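GGDEF family protein (Vibrio cholerae, PDB 5GZS) probably senses arginine through its periplasmic solute-binding region, as part of a membrane-bound diguanylate cyclase that would make the second messenger cyclic di-GMP. Local coordinates at residues V95-L107 and S131-Q143. Numbering follows the deposited sequence.
Sequences VGIPKGTTYGTLL and SGRVDGVVDAINQ. With ARG (arginine), chain B.
Gly96 and Val137 form a single parallel bridge between strands 95-98 and 137-140 in a periplasmic binding-protein fold of solute-binding family 3. Gly96 N gives a hydrogen bond to Gly136 O at 2.7 Å. Gly96 O accepts from Val138 N with an N-H...O angle of 168°. These two bonds grip both polar backbone atoms of Gly96. The strands diverge beyond this single bridge. Gly96 lies close to two branched side chains: Val134 CG1 faces its N, and Val137 CG2 lies 3.7 Å from its CA.

The two methyls of Val138 touch both strand 95-98 and helix 103-107. CG1 stands anti to the backbone N (chi1 165°) and rests over one face of the Tyr103 ring, offset toward the rim. This is a CH-pi contact, 4.2 Å from CG1 to the ring centroid. CG2 meets Val95 CG1 and Leu107 CD2. The Tyr103 ring has Pro98 CD and Asp139 OD1 at its edge, and ring and carboxylate planes stand 84° apart. Its hydroxyl is hydrogen-bonded to Thr79 OG1.

A type II turn from Pro98 to Thr101 joins the strand to the helix. Thr101 OG1 donates to Pro98 O and accepts the capping bond from Tyr103 N. Asp139 is held at both oxygens: OD2 is hydrogen-bonded to Tyr119 OH, and Ala140 N reaches OD1 from above the carboxylate plane.

Both segments also line the arginine pocket. The ligand CB lies 3.7 Å from Tyr103 CZ, and Ala140 CB touches the ligand CD. Glu11, Glu77 and Arg64 are also hydrogen-bonded to the ligand. Just before Tyr103, Thr102 N donates to the ligand carboxylate atom O at 2.7 Å.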
loop_
_atom_site.group_PDB
_atom_site.type_symbol
_atom_site.label_atom_id
_atom_site.label_comp_id
_atom_site.label_asym_id
_atom_site.label_seq_id
_atom_site.Cartn_x
_atom_site.Cartn_y
_atom_site.Cartn_z
ATOM N N VAL A 95 0.607 -22.184 7.925
ATOM C CA VAL A 95 1.478 -21.623 8.960
ATOM C C VAL A 95 1.245 -22.341 10.283
ATOM O O VAL A 95 0.100 -22.571 10.681
ATOM C CB VAL A 95 1.253 -20.111 9.190
ATOM C CG1 VAL A 95 2.109 -19.619 10.329
ATOM C CG2 VAL A 95 1.626 -19.329 7.976
ATOM N N GLY A 96 2.333 -22.690 10.962
ATOM C CA GLY A 96 2.256 -23.291 12.281
ATOM C C GLY A 96 2.051 -22.198 13.315
ATOM O O GLY A 96 2.628 -21.107 13.213
ATOM N N ILE A 97 1.213 -22.482 14.301
ATOM C CA ILE A 97 0.866 -21.479 15.292
ATOM C C ILE A 97 0.921 -22.074 16.686
ATOM O O ILE A 97 0.253 -23.084 16.966
ATOM C CB ILE A 97 -0.549 -20.888 15.056
ATOM C CG1 ILE A 97 -0.667 -20.249 13.665
ATOM C CG2 ILE A 97 -0.897 -19.875 16.145
ATOM C CD1 ILE A 97 0.042 -18.904 13.517
ATOM N N PRO A 98 1.712 -21.447 17.574
ATOM C CA PRO A 98 1.789 -21.878 18.973
ATOM C C PRO A 98 0.418 -21.757 19.606
ATOM O O PRO A 98 -0.275 -20.758 19.406
ATOM C CB PRO A 98 2.774 -20.894 19.610
ATOM C CG PRO A 98 3.367 -20.129 18.489
ATOM C CD PRO A 98 2.410 -20.178 17.352
ATOM N N LYS A 99 0.020 -22.772 20.350
ATOM C CA LYS A 99 -1.330 -22.799 20.868
ATOM C C LYS A 99 -1.385 -21.948 22.140
ATOM O O LYS A 99 -0.421 -21.904 22.910
ATOM C CB LYS A 99 -1.771 -24.244 21.118
ATOM C CG LYS A 99 -2.858 -24.391 22.152
ATOM C CD LYS A 99 -2.743 -25.712 22.857
ATOM C CE LYS A 99 -1.602 -25.475 23.784
ATOM N NZ LYS A 99 -1.055 -26.468 24.740
ATOM N N GLY A 100 -2.496 -21.246 22.332
ATOM C CA GLY A 100 -2.659 -20.347 23.461
ATOM C C GLY A 100 -2.155 -18.932 23.207
ATOM O O GLY A 100 -2.381 -18.023 24.017
ATOM N N THR A 101 -1.463 -18.732 22.089
ATOM C CA THR A 101 -0.854 -17.429 21.856
ATOM C C THR A 101 -1.806 -16.473 21.180
ATOM O O THR A 101 -2.859 -16.850 20.678
ATOM C CB THR A 101 0.423 -17.496 20.983
ATOM O OG1 THR A 101 0.087 -17.944 19.663
ATOM C CG2 THR A 101 1.474 -18.396 21.613
ATOM N N THR A 102 -1.383 -15.224 21.169
ATOM C CA THR A 102 -2.094 -14.149 20.531
ATOM C C THR A 102 -1.957 -14.252 19.004
ATOM O O THR A 102 -2.673 -13.576 18.258
ATOM C CB THR A 102 -1.556 -12.800 21.047
ATOM O OG1 THR A 102 -2.561 -11.791 20.927
ATOM C CG2 THR A 102 -0.297 -12.391 20.294
ATOM N N TYR A 103 -1.062 -15.132 18.553
ATOM C CA TYR A 103 -0.700 -15.233 17.134
ATOM C C TYR A 103 -1.795 -15.800 16.229
ATOM O O TYR A 103 -1.789 -15.565 15.010
ATOM C CB TYR A 103 0.567 -16.078 16.981
ATOM C CG TYR A 103 1.791 -15.472 17.654
ATOM C CD1 TYR A 103 1.854 -14.114 17.927
ATOM C CD2 TYR A 103 2.890 -16.263 17.997
ATOM C CE1 TYR A 103 2.976 -13.550 18.538
ATOM C CE2 TYR A 103 4.016 -15.713 18.611
ATOM C CZ TYR A 103 4.057 -14.353 18.881
ATOM O OH TYR A 103 5.181 -13.795 19.482
ATOM N N GLY A 104 -2.725 -16.552 16.813
ATOM C CA GLY A 104 -3.857 -17.069 16.066
ATOM C C GLY A 104 -4.632 -15.913 15.475
ATOM O O GLY A 104 -4.809 -15.815 14.256
ATOM N N THR A 105 -5.062 -15.015 16.356
ATOM C CA THR A 105 -5.813 -13.807 16.000
ATOM C C THR A 105 -5.069 -12.829 15.083
ATOM O O THR A 105 -5.662 -12.184 14.212
ATOM C CB THR A 105 -6.225 -13.060 17.283
ATOM O OG1 THR A 105 -7.180 -13.855 18.002
ATOM C CG2 THR A 105 -6.813 -11.689 16.968
ATOM N N LEU A 106 -3.764 -12.716 15.284
ATOM C CA LEU A 106 -2.984 -11.757 14.521
ATOM C C LEU A 106 -2.892 -12.158 13.056
ATOM O O LEU A 106 -2.948 -11.303 12.164
ATOM C CB LEU A 106 -1.581 -11.611 15.101
ATOM C CG LEU A 106 -0.709 -10.577 14.385
ATOM C CD1 LEU A 106 -1.096 -9.178 14.815
ATOM C CD2 LEU A 106 0.757 -10.831 14.641
ATOM N N LEU A 107 -2.740 -13.453 12.797
ATOM C CA LEU A 107 -2.476 -13.869 11.423
ATOM C C LEU A 107 -3.745 -13.955 10.592
ATOM O O LEU A 107 -3.700 -13.689 9.386
ATOM C CB LEU A 107 -1.724 -15.205 11.379
ATOM C CG LEU A 107 -0.270 -15.034 10.902
ATOM C CD1 LEU A 107 0.629 -14.302 11.930
ATOM C CD2 LEU A 107 0.342 -16.372 10.490
ATOM N N SER A 131 10.595 -31.107 7.720
ATOM C CA SER A 131 9.990 -32.007 6.745
ATOM C C SER A 131 8.539 -32.312 7.101
ATOM O O SER A 131 8.243 -33.339 7.711
ATOM C CB SER A 131 10.792 -33.306 6.646
ATOM O OG SER A 131 12.181 -33.042 6.549
ATOM N N GLY A 132 7.639 -31.413 6.716
ATOM C CA GLY A 132 6.225 -31.583 6.992
ATOM C C GLY A 132 5.347 -30.832 6.011
ATOM O O GLY A 132 5.773 -30.513 4.901
ATOM N N ARG A 133 4.116 -30.547 6.423
ATOM C CA ARG A 133 3.171 -29.830 5.576
ATOM C C ARG A 133 3.230 -28.328 5.832
ATOM O O ARG A 133 2.934 -27.525 4.947
ATOM C CB ARG A 133 1.749 -30.346 5.804
ATOM C CG ARG A 133 0.686 -29.608 5.006
ATOM C CD ARG A 133 0.834 -29.867 3.516
ATOM N NE ARG A 133 1.355 -31.202 3.241
ATOM C CZ ARG A 133 2.427 -31.449 2.496
ATOM N NH1 ARG A 133 3.097 -30.446 1.944
ATOM N NH2 ARG A 133 2.828 -32.697 2.299
ATOM N N VAL A 134 3.616 -27.955 7.048
ATOM C CA VAL A 134 3.715 -26.549 7.422
ATOM C C VAL A 134 4.759 -25.826 6.577
ATOM O O VAL A 134 5.860 -26.332 6.367
ATOM C CB VAL A 134 4.071 -26.386 8.911
ATOM C CG1 VAL A 134 3.907 -24.936 9.340
ATOM C CG2 VAL A 134 3.210 -27.303 9.767
ATOM N N ASP A 135 4.404 -24.639 6.096
ATOM C CA ASP A 135 5.295 -23.856 5.286
ATOM C C ASP A 135 6.193 -23.012 6.125
ATOM O O ASP A 135 7.291 -22.675 5.741
ATOM C CB ASP A 135 4.485 -22.949 4.398
ATOM C CG ASP A 135 3.875 -23.661 3.265
ATOM O OD1 ASP A 135 4.581 -24.408 2.612
ATOM O OD2 ASP A 135 2.690 -23.465 3.031
ATOM N N GLY A 136 5.681 -22.663 7.287
ATOM C CA GLY A 136 6.363 -21.770 8.202
ATOM C C GLY A 136 5.671 -21.609 9.542
ATOM O O GLY A 136 4.450 -21.700 9.662
ATOM N N VAL A 137 6.469 -21.343 10.562
ATOM C CA VAL A 137 5.949 -21.197 11.906
ATOM C C VAL A 137 6.143 -19.766 12.403
ATOM O O VAL A 137 7.204 -19.159 12.200
ATOM C CB VAL A 137 6.642 -22.187 12.860
ATOM C CG1 VAL A 137 6.852 -21.580 14.257
ATOM C CG2 VAL A 137 5.886 -23.517 12.888
ATOM N N VAL A 138 5.108 -19.219 13.031
ATOM C CA VAL A 138 5.236 -17.918 13.654
ATOM C C VAL A 138 5.409 -18.093 15.162
ATOM O O VAL A 138 4.518 -18.605 15.832
ATOM C CB VAL A 138 4.019 -17.013 13.343
ATOM C CG1 VAL A 138 3.988 -15.813 14.268
ATOM C CG2 VAL A 138 4.068 -16.554 11.888
ATOM N N ASP A 139 6.557 -17.683 15.695
ATOM C CA ASP A 139 6.786 -17.807 17.133
ATOM C C ASP A 139 7.807 -16.806 17.679
ATOM O O ASP A 139 8.493 -16.099 16.924
ATOM C CB ASP A 139 7.228 -19.228 17.467
ATOM C CG ASP A 139 6.813 -19.662 18.874
ATOM O OD1 ASP A 139 6.282 -18.828 19.652
ATOM O OD2 ASP A 139 7.035 -20.847 19.203
ATOM N N ALA A 140 7.907 -16.755 19.003
ATOM C CA ALA A 140 8.719 -15.745 19.691
ATOM C C ALA A 140 10.210 -16.054 19.687
ATOM O O ALA A 140 10.643 -17.095 19.204
ATOM C CB ALA A 140 8.248 -15.589 21.104
ATOM N N ILE A 141 10.977 -15.132 20.264
ATOM C CA ILE A 141 12.433 -15.232 20.378
ATOM C C ILE A 141 12.868 -16.513 21.088
ATOM O O ILE A 141 13.958 -17.017 20.837
ATOM C CB ILE A 141 13.020 -13.980 21.113
ATOM C CG1 ILE A 141 14.551 -13.952 21.049
ATOM C CG2 ILE A 141 12.545 -13.913 22.546
ATOM C CD1 ILE A 141 15.150 -12.668 21.567
ATOM N N ASN A 142 12.007 -17.055 21.951
ATOM C CA ASN A 142 12.261 -18.355 22.598
ATOM C C ASN A 142 12.720 -19.453 21.643
ATOM O O ASN A 142 13.515 -20.332 21.998
ATOM C CB ASN A 142 11.006 -18.822 23.313
ATOM C CG ASN A 142 10.491 -17.795 24.299
ATOM O OD1 ASN A 142 10.054 -16.706 23.910
ATOM N ND2 ASN A 142 10.545 -18.131 25.579
ATOM N N GLN A 143 12.220 -19.396 20.420
ATOM C CA GLN A 143 12.524 -20.429 19.450
ATOM C C GLN A 143 13.739 -20.110 18.588
ATOM O O GLN A 143 14.245 -20.988 17.895
ATOM C CB GLN A 143 11.317 -20.668 18.554
ATOM C CG GLN A 143 10.030 -20.974 19.299
ATOM C CD GLN A 143 10.126 -22.219 20.168
ATOM O OE1 GLN A 143 10.906 -23.130 19.881
ATOM N NE2 GLN A 143 9.303 -22.279 21.226
HETATM N N ARG B . 3.145 -12.705 23.736
HETATM C CA ARG B . 2.290 -13.607 22.979
HETATM C C ARG B . 1.173 -14.159 23.857
HETATM O O ARG B . 0.118 -14.565 23.374
HETATM C CB ARG B . 3.109 -14.742 22.391
HETATM C CG ARG B . 3.747 -15.649 23.425
HETATM C CD ARG B . 4.785 -16.504 22.733
HETATM N NE ARG B . 5.380 -17.475 23.626
HETATM C CZ ARG B . 6.274 -17.174 24.558
HETATM N NH1 ARG B . 6.669 -15.917 24.731
HETATM N NH2 ARG B . 6.757 -18.136 25.326
HETATM O OXT ARG B . 1.302 -14.212 25.075
#